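Local coordinates for putative major capsid protein (PDB 6G44), which probably builds the capsid shell of the virophage mavirus, folding as a double jelly-roll whose copies assemble as trimers, at residues I35-S40 against Q271-P276; A110-N115 against L206-T211; F236-M241 against F257-T262; I320-S325 against Q451-F456. All blocks are in the same frame, centred on the assembly; numbering follows the deposited sequence. Where two conformers were deposited one is given.

Interaction 1 of 4, residues I35-S40 against Q271-P276; sequences IGIPYS and QNWVAP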
loop_
_atom_site.group_PDB
_atom_site.type_symbol
_atom_site.label_atom_id
_atom_site.label_comp_id
_atom_site.label_asym_id
_atom_site.label_seq_id
_atom_site.Cartn_x
_atom_site.Cartn_y
_atom_site.Cartn_z
ATOM N N ILE C 35 -13.798 8.978 24.772
ATOM C CA ILE C 35 -15.078 8.283 24.729
ATOM C C ILE C 35 -15.105 7.578 23.385
ATOM O O ILE C 35 -14.422 7.986 22.457
ATOM C CB ILE C 35 -16.292 9.223 24.912
ATOM C CG1 ILE C 35 -16.323 10.329 23.852
ATOM C CG2 ILE C 35 -16.288 9.825 26.307
ATOM C CD1 ILE C 35 -17.620 11.117 23.804
ATOM N N GLY C 36 -15.882 6.504 23.279
ATOM C CA GLY C 36 -15.904 5.711 22.048
ATOM C C GLY C 36 -17.128 4.845 21.977
ATOM O O GLY C 36 -17.873 4.738 22.939
ATOM N N ILE C 37 -17.330 4.240 20.821
ATOM C CA ILE C 37 -18.480 3.362 20.610
ATOM C C ILE C 37 -18.130 2.012 21.209
ATOM O O ILE C 37 -17.136 1.417 20.821
ATOM C CB ILE C 37 -18.806 3.256 19.130
ATOM C CG1 ILE C 37 -19.194 4.649 18.603
ATOM C CG2 ILE C 37 -19.931 2.232 18.915
ATOM C CD1 ILE C 37 -19.611 4.699 17.140
ATOM N N PRO C 38 -18.909 1.528 22.180
ATOM C CA PRO C 38 -18.528 0.299 22.857
ATOM C C PRO C 38 -18.802 -0.999 22.095
ATOM O O PRO C 38 -19.562 -1.022 21.105
ATOM C CB PRO C 38 -19.356 0.315 24.139
ATOM C CG PRO C 38 -20.401 1.332 23.963
ATOM C CD PRO C 38 -20.116 2.151 22.770
ATOM N N TYR C 39 -18.185 -2.058 22.589
ATOM C CA TYR C 39 -18.365 -3.411 22.108
ATOM C C TYR C 39 -19.150 -4.291 23.089
ATOM O O TYR C 39 -19.342 -5.465 22.824
ATOM C CB TYR C 39 -16.998 -4.033 21.791
ATOM C CG TYR C 39 -16.502 -3.727 20.398
ATOM C CD1 TYR C 39 -16.001 -2.473 20.041
ATOM C CD2 TYR C 39 -16.531 -4.714 19.440
ATOM C CE1 TYR C 39 -15.551 -2.240 18.731
ATOM C CE2 TYR C 39 -16.086 -4.498 18.168
ATOM C CZ TYR C 39 -15.625 -3.274 17.813
ATOM O OH TYR C 39 -15.217 -3.199 16.483
ATOM N N SER C 40 -19.597 -3.701 24.188
ATOM C CA SER C 40 -20.574 -4.297 25.082
ATOM C C SER C 40 -21.977 -4.148 24.450
ATOM O O SER C 40 -22.217 -3.285 23.620
ATOM C CB SER C 40 -20.494 -3.562 26.426
ATOM O OG SER C 40 -20.699 -2.191 26.251
ATOM N N GLN C 271 -23.715 -3.088 16.708
ATOM C CA GLN C 271 -23.567 -2.465 17.999
ATOM C C GLN C 271 -24.832 -1.715 18.418
ATOM O O GLN C 271 -25.571 -1.190 17.605
ATOM C CB GLN C 271 -22.361 -1.510 17.959
ATOM C CG GLN C 271 -21.007 -2.227 17.896
ATOM C CD GLN C 271 -19.926 -1.358 17.323
ATOM O OE1 GLN C 271 -20.025 -0.934 16.177
ATOM N NE2 GLN C 271 -18.867 -1.073 18.122
ATOM N N ASN C 272 -25.054 -1.672 19.726
ATOM C CA ASN C 272 -26.174 -0.946 20.299
ATOM C C ASN C 272 -25.743 -0.434 21.670
ATOM O O ASN C 272 -25.169 -1.185 22.433
ATOM C CB ASN C 272 -27.409 -1.839 20.430
ATOM C CG ASN C 272 -28.592 -1.089 21.020
ATOM O OD1 ASN C 272 -28.881 -1.214 22.217
ATOM N ND2 ASN C 272 -29.243 -0.283 20.236
ATOM N N TRP C 273 -25.994 0.845 21.945
ATOM C CA TRP C 273 -25.476 1.437 23.184
ATOM C C TRP C 273 -26.201 2.707 23.530
ATOM O O TRP C 273 -26.878 3.311 22.701
ATOM C CB TRP C 273 -23.941 1.661 23.085
ATOM C CG TRP C 273 -23.547 2.769 22.170
ATOM C CD1 TRP C 273 -23.170 4.023 22.548
ATOM C CD2 TRP C 273 -23.485 2.749 20.730
ATOM N NE1 TRP C 273 -22.870 4.782 21.442
ATOM C CE2 TRP C 273 -23.074 4.032 20.312
ATOM C CE3 TRP C 273 -23.721 1.768 19.753
ATOM C CZ2 TRP C 273 -22.903 4.364 18.961
ATOM C CZ3 TRP C 273 -23.552 2.110 18.404
ATOM C CH2 TRP C 273 -23.169 3.391 18.030
ATOM N N VAL C 274 -26.032 3.117 24.799
ATOM C CA VAL C 274 -26.585 4.349 25.294
ATOM C C VAL C 274 -25.573 5.454 25.063
ATOM O O VAL C 274 -24.375 5.289 25.358
ATOM C CB VAL C 274 -26.901 4.200 26.796
ATOM C CG1 VAL C 274 -27.336 5.527 27.396
ATOM C CG2 VAL C 274 -27.956 3.120 27.022
ATOM N N ALA C 275 -26.075 6.573 24.565
ATOM C CA ALA C 275 -25.240 7.729 24.265
ATOM C C ALA C 275 -24.523 8.163 25.539
ATOM O O ALA C 275 -25.133 8.233 26.603
ATOM C CB ALA C 275 -26.089 8.846 23.696
ATOM N N PRO C 276 -23.208 8.409 25.444
ATOM C CA PRO C 276 -22.457 8.851 26.626
ATOM C C PRO C 276 -22.859 10.244 27.115
ATOM O O PRO C 276 -23.329 11.101 26.348
ATOM C CB PRO C 276 -21.004 8.833 26.130
ATOM C CG PRO C 276 -21.117 9.152 24.683
ATOM C CD PRO C 276 -22.374 8.434 24.220
HETATM O O HOH W 1 -22.227 -2.417 21.040
#
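The indole of Trp273 lies under Ile37 and Pro38, which sit side by side over the same ring face. Ile37 sets its CG2 methyl almost on the normal of the six-membered ring, 3.5 Å from the centroid, while Pro38 CD rests over the five-membered ring 3.7 Å from its centroid: two CH-pi contacts on one indole. Trp273 reaches this position with CG held between its own backbone N and carbonyl carbon (chi1 72°), which stands the indole up from the strand toward the loop. Its NE1 is bonded to Tyr21 OH of the third subunit.

Gln271 runs out, extended, at about a right angle to Ile37, and its NE2 donates to Pro38 O at 3.1 Å. The bond is bent, 141° at the hydrogen, and approaches from above the carbonyl plane. The same NE2 lies over one face of the Tyr39 ring, 3.6 Å from Tyr39 CE1, with amide and ring planes 55° apart. A water bridges the segments: it accepts from Asn272 N and lies within bonding distance of Pro38 O and Ser40 O, its protons shared among several acceptors. Further along, Ile35 CD1 meets Pro276 CG at 4.1 Å.

Leu433 and Phe370 of the second subunit and Ala17 of the third also reach this loop, placing the contact at the trimer interface. Between these two segments the chemistry is mainly apolar, CH-pi packing on one indole face, with a single direct, bent hydrogen bond and a water bridge as its polar part.

Interaction 2 of 4, residues A110-N115 against L206-T211; sequences AVINMN and LVANPT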
loop_
_atom_site.group_PDB
_atom_site.type_symbol
_atom_site.label_atom_id
_atom_site.label_comp_id
_atom_site.label_asym_id
_atom_site.label_seq_id
_atom_site.Cartn_x
_atom_site.Cartn_y
_atom_site.Cartn_z
ATOM N N ALA C 110 -33.235 -5.636 -1.091
ATOM C CA ALA C 110 -33.378 -5.494 0.345
ATOM C C ALA C 110 -34.323 -4.344 0.634
ATOM O O ALA C 110 -34.351 -3.328 -0.087
ATOM C CB ALA C 110 -32.013 -5.248 0.972
ATOM N N VAL C 111 -35.117 -4.518 1.691
ATOM C CA VAL C 111 -35.954 -3.459 2.207
ATOM C C VAL C 111 -35.618 -3.257 3.675
ATOM O O VAL C 111 -35.660 -4.196 4.464
ATOM C CB VAL C 111 -37.462 -3.755 2.050
ATOM C CG1 VAL C 111 -38.277 -2.608 2.611
ATOM C CG2 VAL C 111 -37.792 -3.991 0.584
ATOM N N ILE C 112 -35.246 -2.032 4.025
ATOM C CA ILE C 112 -35.016 -1.667 5.414
ATOM C C ILE C 112 -36.130 -0.722 5.863
ATOM O O ILE C 112 -36.475 0.208 5.148
ATOM C CB ILE C 112 -33.608 -1.055 5.616
ATOM C CG1 ILE C 112 -32.550 -2.113 5.269
ATOM C CG2 ILE C 112 -33.450 -0.556 7.064
ATOM C CD1 ILE C 112 -31.100 -1.646 5.393
ATOM N N ASN C 113 -36.711 -1.027 7.023
ATOM C CA ASN C 113 -37.729 -0.195 7.662
ATOM C C ASN C 113 -37.140 0.401 8.929
ATOM O O ASN C 113 -36.729 -0.334 9.840
ATOM C CB ASN C 113 -38.954 -1.061 7.964
ATOM C CG ASN C 113 -40.110 -0.280 8.568
ATOM O OD1 ASN C 113 -39.922 0.644 9.343
ATOM N ND2 ASN C 113 -41.328 -0.705 8.243
ATOM N N MET C 114 -37.056 1.714 8.967
ATOM C CA MET C 114 -36.739 2.454 10.187
ATOM C C MET C 114 -37.946 3.320 10.562
ATOM O O MET C 114 -38.293 4.255 9.847
ATOM C CB MET C 114 -35.479 3.295 9.992
ATOM C CG MET C 114 -34.244 2.435 9.790
ATOM S SD MET C 114 -32.772 3.501 9.732
ATOM C CE MET C 114 -31.481 2.243 9.628
ATOM N N ASN C 115 -38.528 3.018 11.718
ATOM C CA ASN C 115 -39.683 3.801 12.247
ATOM C C ASN C 115 -40.803 4.047 11.231
ATOM O O ASN C 115 -41.390 5.142 11.161
ATOM C CB ASN C 115 -39.186 5.086 12.915
ATOM C CG ASN C 115 -38.344 4.802 14.149
ATOM O OD1 ASN C 115 -38.348 3.676 14.663
ATOM N ND2 ASN C 115 -37.542 5.783 14.566
ATOM N N LEU C 206 -23.717 -5.116 5.311
ATOM C CA LEU C 206 -24.808 -5.014 4.343
ATOM C C LEU C 206 -24.728 -3.712 3.563
ATOM O O LEU C 206 -24.682 -2.647 4.188
ATOM C CB LEU C 206 -26.147 -5.066 5.078
ATOM C CG LEU C 206 -27.407 -4.950 4.221
ATOM C CD1 LEU C 206 -27.499 -6.000 3.138
ATOM C CD2 LEU C 206 -28.636 -5.022 5.134
ATOM N N VAL C 207 -24.762 -3.794 2.218
ATOM C CA VAL C 207 -24.762 -2.633 1.334
ATOM C C VAL C 207 -26.188 -2.390 0.864
ATOM O O VAL C 207 -26.644 -2.933 -0.153
ATOM C CB VAL C 207 -23.802 -2.868 0.153
ATOM C CG1 VAL C 207 -23.805 -1.718 -0.837
ATOM C CG2 VAL C 207 -22.403 -3.109 0.706
ATOM N N ALA C 208 -26.917 -1.613 1.656
ATOM C CA ALA C 208 -28.357 -1.355 1.401
ATOM C C ALA C 208 -28.741 -0.057 2.047
ATOM O O ALA C 208 -28.504 0.107 3.236
ATOM C CB ALA C 208 -29.204 -2.494 1.940
ATOM N N ASN C 209 -29.359 0.855 1.306
ATOM C CA ASN C 209 -29.762 2.138 1.915
ATOM C C ASN C 209 -30.627 1.900 3.185
ATOM O O ASN C 209 -31.498 1.019 3.152
ATOM C CB ASN C 209 -30.547 2.982 0.919
ATOM C CG ASN C 209 -29.719 3.414 -0.293
ATOM O OD1 ASN C 209 -29.095 2.576 -0.960
ATOM N ND2 ASN C 209 -29.730 4.705 -0.593
ATOM N N PRO C 210 -30.392 2.611 4.294
ATOM C CA PRO C 210 -29.470 3.739 4.480
ATOM C C PRO C 210 -28.154 3.377 5.183
ATOM O O PRO C 210 -27.535 4.262 5.806
ATOM C CB PRO C 210 -30.293 4.655 5.380
ATOM C CG PRO C 210 -30.958 3.667 6.299
ATOM C CD PRO C 210 -31.277 2.459 5.467
ATOM N N THR C 211 -27.690 2.136 5.075
ATOM C CA THR C 211 -26.491 1.740 5.823
ATOM C C THR C 211 -25.294 2.553 5.376
ATOM O O THR C 211 -25.176 2.996 4.239
ATOM C CB THR C 211 -26.138 0.242 5.735
ATOM O OG1 THR C 211 -25.673 -0.075 4.422
ATOM C CG2 THR C 211 -27.307 -0.661 6.153
#
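Strand 110-114 of the larger antiparallel sheet turns one side of its alternating residues, Ala110, Ile112 and Met114, against the loop 206-211 that follows strand 195-205. Ile112 is the central residue. Its CG1 stands anti to the carbonyl carbon (chi1 -63°) and the chain continues straight to CD1, carrying that methyl into the loop, where it meets Asn209 O at 3.5 Å, Ala208 CB at 4.0 Å and Thr211 CG2 at 4.0 Å. Its other branch, CG2, faces Pro210 CD at 4.0 Å; both branches reach that proline carbon, while CD1 alone goes on to Ala208 and Thr211.

This strand is part of a jelly-roll sheet: it pairs with strand 117-121 on one edge and strand 222-235 on the other, and the loop packs on its side chains without a hydrogen bond between the two segments. The loop bends sharply through a cis peptide between Asn209 and Pro210, and Thr211 N donates to Ala208 O at 2.9 Å to close the turn. Thr211 OG1 sits 2.8 Å from Leu206 O and near Ala208 O too, so its proton may serve either.

On one side of Ile112, the end of Met114 reaches the proline ring, with Met114 CE 3.7 Å from Pro210 CG; on the other, Ala110 CB faces Ala208 CB at 4.1 Å. Asn209 turns its amide elsewhere, donating from ND2 to Pro291 O.

Interaction 3 of 4, residues F236-M241 against F257-T262; sequences FKPENM and FEVDIT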
loop_
_atom_site.group_PDB
_atom_site.type_symbol
_atom_site.label_atom_id
_atom_site.label_comp_id
_atom_site.label_asym_id
_atom_site.label_seq_id
_atom_site.Cartn_x
_atom_site.Cartn_y
_atom_site.Cartn_z
ATOM N N PHE C 236 -28.572 -16.943 -1.395
ATOM C CA PHE C 236 -27.273 -17.475 -0.887
ATOM C C PHE C 236 -27.075 -18.860 -1.482
ATOM O O PHE C 236 -27.089 -19.883 -0.776
ATOM C CB PHE C 236 -27.237 -17.493 0.623
ATOM C CG PHE C 236 -27.393 -16.137 1.229
ATOM C CD1 PHE C 236 -28.638 -15.599 1.549
ATOM C CD2 PHE C 236 -26.263 -15.350 1.476
ATOM C CE1 PHE C 236 -28.764 -14.356 2.111
ATOM C CE2 PHE C 236 -26.407 -14.091 2.033
ATOM C CZ PHE C 236 -27.632 -13.596 2.365
ATOM N N LYS C 237 -26.871 -18.847 -2.779
ATOM C CA LYS C 237 -26.784 -20.055 -3.572
ATOM C C LYS C 237 -25.417 -20.142 -4.189
ATOM O O LYS C 237 -24.697 -19.154 -4.232
ATOM C CB LYS C 237 -27.863 -20.056 -4.635
ATOM C CG LYS C 237 -27.744 -19.025 -5.719
ATOM C CD LYS C 237 -29.051 -18.967 -6.488
ATOM C CE LYS C 237 -28.881 -18.153 -7.746
ATOM N NZ LYS C 237 -30.205 -17.880 -8.368
ATOM N N PRO C 238 -25.027 -21.329 -4.661
ATOM C CA PRO C 238 -23.655 -21.545 -5.082
ATOM C C PRO C 238 -23.162 -20.572 -6.152
ATOM O O PRO C 238 -22.022 -20.079 -6.046
ATOM C CB PRO C 238 -23.687 -22.990 -5.575
ATOM C CG PRO C 238 -24.712 -23.624 -4.728
ATOM C CD PRO C 238 -25.788 -22.596 -4.688
ATOM N N GLU C 239 -23.967 -20.242 -7.148
ATOM C CA GLU C 239 -23.510 -19.319 -8.190
ATOM C C GLU C 239 -23.217 -17.914 -7.664
ATOM O O GLU C 239 -22.477 -17.168 -8.275
ATOM C CB GLU C 239 -24.552 -19.240 -9.321
ATOM C CG GLU C 239 -24.107 -18.438 -10.515
ATOM C CD GLU C 239 -24.880 -18.728 -11.784
ATOM O OE1 GLU C 239 -25.943 -19.393 -11.718
ATOM O OE2 GLU C 239 -24.421 -18.256 -12.855
ATOM N N ASN C 240 -23.858 -17.520 -6.576
ATOM C CA ASN C 240 -23.579 -16.231 -5.970
ATOM C C ASN C 240 -22.385 -16.216 -5.046
ATOM O O ASN C 240 -21.712 -15.183 -4.957
ATOM C CB ASN C 240 -24.829 -15.683 -5.306
ATOM C CG ASN C 240 -25.856 -15.247 -6.328
ATOM O OD1 ASN C 240 -25.514 -14.909 -7.460
ATOM N ND2 ASN C 240 -27.120 -15.238 -5.933
ATOM N N MET C 241 -22.080 -17.324 -4.413
ATOM C CA MET C 241 -21.075 -17.377 -3.329
ATOM C C MET C 241 -19.786 -18.108 -3.658
ATOM O O MET C 241 -18.753 -17.704 -3.179
ATOM C CB MET C 241 -21.664 -18.015 -2.060
ATOM C CG MET C 241 -22.859 -17.277 -1.520
ATOM S SD MET C 241 -23.343 -17.824 0.116
ATOM C CE MET C 241 -23.751 -19.524 -0.199
ATOM N N PHE C 257 -19.367 -28.382 -12.247
ATOM C CA PHE C 257 -19.528 -28.864 -10.892
ATOM C C PHE C 257 -20.968 -28.704 -10.473
ATOM O O PHE C 257 -21.660 -27.855 -10.984
ATOM C CB PHE C 257 -18.571 -28.100 -9.967
ATOM C CG PHE C 257 -17.154 -28.211 -10.415
ATOM C CD1 PHE C 257 -16.423 -29.373 -10.156
ATOM C CD2 PHE C 257 -16.563 -27.214 -11.190
ATOM C CE1 PHE C 257 -15.131 -29.517 -10.618
ATOM C CE2 PHE C 257 -15.266 -27.373 -11.674
ATOM C CZ PHE C 257 -14.560 -28.520 -11.384
ATOM N N GLU C 258 -21.405 -29.560 -9.560
ATOM C CA GLU C 258 -22.729 -29.449 -8.951
ATOM C C GLU C 258 -22.486 -29.141 -7.493
ATOM O O GLU C 258 -21.753 -29.862 -6.829
ATOM C CB GLU C 258 -23.455 -30.785 -9.094
ATOM C CG GLU C 258 -24.830 -30.851 -8.452
ATOM C CD GLU C 258 -25.498 -32.217 -8.580
ATOM O OE1 GLU C 258 -25.100 -33.036 -9.434
ATOM O OE2 GLU C 258 -26.439 -32.469 -7.803
ATOM N N VAL C 259 -23.075 -28.048 -7.009
ATOM C CA VAL C 259 -22.810 -27.570 -5.653
ATOM C C VAL C 259 -24.130 -27.396 -4.951
ATOM O O VAL C 259 -25.088 -26.873 -5.541
ATOM C CB VAL C 259 -22.027 -26.236 -5.683
ATOM C CG1 VAL C 259 -21.746 -25.763 -4.270
ATOM C CG2 VAL C 259 -20.741 -26.402 -6.485
ATOM N N ASP C 260 -24.195 -27.855 -3.703
ATOM C CA ASP C 260 -25.386 -27.755 -2.844
ATOM C C ASP C 260 -25.052 -27.039 -1.543
ATOM O O ASP C 260 -24.044 -27.376 -0.953
ATOM C CB ASP C 260 -25.867 -29.167 -2.492
ATOM C CG ASP C 260 -26.386 -29.927 -3.697
ATOM O OD1 ASP C 260 -27.132 -29.332 -4.491
ATOM O OD2 ASP C 260 -26.061 -31.116 -3.831
ATOM N N ILE C 261 -25.939 -26.166 -1.071
ATOM C CA ILE C 261 -25.824 -25.481 0.223
ATOM C C ILE C 261 -26.775 -26.139 1.212
ATOM O O ILE C 261 -27.962 -26.363 0.894
ATOM C CB ILE C 261 -26.189 -23.993 0.084
ATOM C CG1 ILE C 261 -25.338 -23.317 -1.018
ATOM C CG2 ILE C 261 -26.099 -23.231 1.415
ATOM C CD1 ILE C 261 -23.837 -23.261 -0.752
ATOM N N THR C 262 -26.248 -26.446 2.381
ATOM C CA THR C 262 -27.043 -26.977 3.487
ATOM C C THR C 262 -26.663 -26.293 4.777
ATOM O O THR C 262 -25.587 -25.684 4.894
ATOM C CB THR C 262 -26.878 -28.505 3.629
ATOM O OG1 THR C 262 -25.518 -28.851 3.941
ATOM C CG2 THR C 262 -27.338 -29.222 2.360
#
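Pro238 presses its ring against Val259 and Ile261, the two residues of strand 258-262 that point toward the short helix 238-241. The tight part is here: Pro238 CB lies 3.6 Å from Val259 CG1, Pro238 CG is 3.4 Å from Val259 O, and Pro238 CD meets Ile261 CG1 at 3.8 Å. Pro238 points opposite to Val259 and to Ile261, so that each pair overlaps flank to flank. Behind it, Met241 bends at its last torsion (chi3 -62°), bringing CE to 3.8 Å from Ile261 CD1; Phe79 of strand 74-84 also packs on both these residues.

The other side is looser and polar. Lys237 directs its CB away from the strand, as Asp260 and Glu258 do from the helix; Asp260 OD2 forms a salt bridge with Lys84, and Glu258 is exposed. A glycerol, probably from the crystallisation liquor, accompanies the helix start, bonded to Glu239 N.

No hydrogen bond joins the two segments. Within the helix, Lys237 O accepts from both Asn240 N and Met241 N, at 3.0 and 3.2 Å. A one-turn helix, with Lys237 at its N-cap position and proline as its first residue, thus lies by its apolar side on a strand of the jelly-roll sheet.

Interaction 4 of 4, residues I320-S325 against Q451-F456; sequences ILTTHS and QVQATF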
loop_
_atom_site.group_PDB
_atom_site.type_symbol
_atom_site.label_atom_id
_atom_site.label_comp_id
_atom_site.label_asym_id
_atom_site.label_seq_id
_atom_site.Cartn_x
_atom_site.Cartn_y
_atom_site.Cartn_z
ATOM N N ILE C 320 -21.745 -2.924 -31.409
ATOM C CA ILE C 320 -22.286 -1.639 -30.968
ATOM C C ILE C 320 -23.648 -1.831 -30.346
ATOM O O ILE C 320 -24.519 -2.546 -30.884
ATOM C CB ILE C 320 -22.375 -0.627 -32.141
ATOM C CG1 ILE C 320 -21.001 -0.456 -32.810
ATOM C CG2 ILE C 320 -22.941 0.708 -31.663
ATOM C CD1 ILE C 320 -20.985 0.319 -34.118
ATOM N N LEU C 321 -23.866 -1.162 -29.224
ATOM C CA LEU C 321 -25.188 -1.100 -28.611
ATOM C C LEU C 321 -25.443 0.351 -28.259
ATOM O O LEU C 321 -24.537 1.067 -27.811
ATOM C CB LEU C 321 -25.275 -1.978 -27.362
ATOM C CG LEU C 321 -25.413 -3.488 -27.530
ATOM C CD1 LEU C 321 -25.251 -4.236 -26.213
ATOM C CD2 LEU C 321 -26.782 -3.797 -28.142
ATOM N N THR C 322 -26.691 0.787 -28.457
ATOM C CA THR C 322 -27.104 2.133 -28.127
ATOM C C THR C 322 -28.400 2.092 -27.326
ATOM O O THR C 322 -29.396 1.516 -27.784
ATOM C CB THR C 322 -27.337 2.983 -29.402
ATOM O OG1 THR C 322 -26.166 2.951 -30.238
ATOM C CG2 THR C 322 -27.645 4.414 -29.052
ATOM N N THR C 323 -28.413 2.731 -26.154
ATOM C CA THR C 323 -29.627 2.776 -25.349
ATOM C C THR C 323 -30.713 3.536 -26.097
ATOM O O THR C 323 -30.438 4.353 -26.962
ATOM C CB THR C 323 -29.440 3.492 -23.990
ATOM O OG1 THR C 323 -29.144 4.874 -24.194
ATOM C CG2 THR C 323 -28.342 2.822 -23.151
ATOM N N HIS C 324 -31.955 3.272 -25.720
ATOM C CA HIS C 324 -33.033 4.181 -26.053
ATOM C C HIS C 324 -32.773 5.485 -25.296
ATOM O O HIS C 324 -31.909 5.539 -24.388
ATOM C CB HIS C 324 -34.370 3.569 -25.656
ATOM C CG HIS C 324 -34.676 2.290 -26.373
ATOM N ND1 HIS C 324 -34.682 2.197 -27.749
ATOM C CD2 HIS C 324 -34.952 1.048 -25.911
ATOM C CE1 HIS C 324 -34.967 0.954 -28.103
ATOM N NE2 HIS C 324 -35.137 0.238 -27.006
ATOM N N SER C 325 -33.472 6.558 -25.646
ATOM C CA SER C 325 -33.335 7.816 -24.920
ATOM C C SER C 325 -33.785 7.607 -23.487
ATOM O O SER C 325 -34.815 6.983 -23.242
ATOM C CB SER C 325 -34.125 8.952 -25.607
ATOM O OG SER C 325 -33.922 10.188 -24.952
ATOM N N GLN C 451 -28.571 9.518 -24.223
ATOM C CA GLN C 451 -28.433 8.287 -24.952
ATOM C C GLN C 451 -26.945 7.917 -24.920
ATOM O O GLN C 451 -26.086 8.789 -25.035
ATOM C CB GLN C 451 -28.906 8.494 -26.397
ATOM C CG GLN C 451 -28.988 7.241 -27.246
ATOM C CD GLN C 451 -29.857 7.454 -28.483
ATOM O OE1 GLN C 451 -29.667 8.419 -29.217
ATOM N NE2 GLN C 451 -30.815 6.566 -28.702
ATOM N N VAL C 452 -26.678 6.629 -24.734
ATOM C CA VAL C 452 -25.302 6.100 -24.661
ATOM C C VAL C 452 -25.099 5.039 -25.730
ATOM O O VAL C 452 -25.850 4.079 -25.782
ATOM C CB VAL C 452 -25.039 5.506 -23.260
ATOM C CG1 VAL C 452 -23.684 4.807 -23.191
ATOM C CG2 VAL C 452 -25.125 6.619 -22.213
ATOM N N GLN C 453 -24.059 5.216 -26.548
ATOM C CA GLN C 453 -23.609 4.214 -27.520
ATOM C C GLN C 453 -22.281 3.644 -27.003
ATOM O O GLN C 453 -21.392 4.428 -26.684
ATOM C CB GLN C 453 -23.388 4.879 -28.874
ATOM C CG GLN C 453 -22.795 3.963 -29.937
ATOM C CD GLN C 453 -22.260 4.710 -31.130
ATOM O OE1 GLN C 453 -21.064 4.965 -31.227
ATOM N NE2 GLN C 453 -23.162 5.122 -32.024
ATOM N N ALA C 454 -22.173 2.328 -26.910
ATOM C CA ALA C 454 -20.923 1.664 -26.530
ATOM C C ALA C 454 -20.497 0.748 -27.660
ATOM O O ALA C 454 -21.322 -0.020 -28.154
ATOM C CB ALA C 454 -21.106 0.838 -25.268
ATOM N N THR C 455 -19.224 0.818 -28.034
ATOM C CA THR C 455 -18.602 -0.110 -28.965
ATOM C C THR C 455 -17.698 -1.025 -28.140
ATOM O O THR C 455 -16.911 -0.533 -27.302
ATOM C CB THR C 455 -17.807 0.656 -30.045
ATOM O OG1 THR C 455 -18.658 1.640 -30.673
ATOM C CG2 THR C 455 -17.276 -0.287 -31.095
ATOM N N PHE C 456 -17.782 -2.323 -28.368
ATOM C CA PHE C 456 -17.137 -3.277 -27.475
ATOM C C PHE C 456 -16.774 -4.566 -28.154
ATOM O O PHE C 456 -17.338 -4.937 -29.192
ATOM C CB PHE C 456 -18.025 -3.553 -26.253
ATOM C CG PHE C 456 -19.389 -4.098 -26.604
ATOM C CD1 PHE C 456 -20.438 -3.226 -26.886
ATOM C CD2 PHE C 456 -19.614 -5.461 -26.667
ATOM C CE1 PHE C 456 -21.701 -3.738 -27.206
ATOM C CE2 PHE C 456 -20.869 -5.974 -26.973
ATOM C CZ PHE C 456 -21.896 -5.096 -27.266
HETATM O O HOH W 2 -25.855 5.052 -31.951
#
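Ile320 and Thr455 lie side by side in an antiparallel pair that joins strand 319-328 to strand 448-457, at the edge of a four-stranded sheet in the range of the V20 C-terminal capsid domain. Leu321 and Ala454 form the hydrogen-bonded pair, Leu321 N to Ala454 O at 3.0 Å and Ala454 N to Leu321 O at 2.8 Å.

Side chains alternate between the two faces. Ile320 and Thr322 share one with Gln453: Ile320 CG2 touches Gln453 CG at 3.7 Å, and a water accepts from Gln453 NE2 and bonds to Thr322 OG1. On the other face, Leu321 CD1 comes to 3.6 Å from Phe456 CZ. The Phe456 ring gets there because CG takes the position between backbone N and carbonyl carbon (chi1 59°), swinging it back toward Leu321; Leu470 and Cys303 lie near.

Where the regular strand 320-322 gives way to loop, one more backbone bond, Thr323 N to Val452 O at 2.9 Å, is followed by side-chain bonds. Thr323 has OG1 between its N and carbonyl carbon (chi1 65°), where it accepts from Val452 N and donates to His324 O. Gln451 stretches out fully to finish the ladder, its NE2 donating to Thr323 O at 2.8 Å, in the carbonyl plane.

How the interactions relate
Interactions 1 and 3 both use strand 258-273, with centres about 37 Å apart: at one end a loop meets it beside neighbouring subunits, at the other a short helix lies on it without touching another chain. Interaction 2 reaches the same sheet and is the fully buried one, whereas 1, 3 and 4 are partly buried. Their chemistry follows: 2 and 3 join their segments through van der Waals packing, with no hydrogen bond between the segments, 1 mixes CH-pi contacts with a bent amide bond and a water, and interaction 4 is a backbone ladder finished by side-chain bonds. Interaction 4 belongs to a different sheet, about 50 Å from interaction 1 between centres and on the opposite side of the chain's centre.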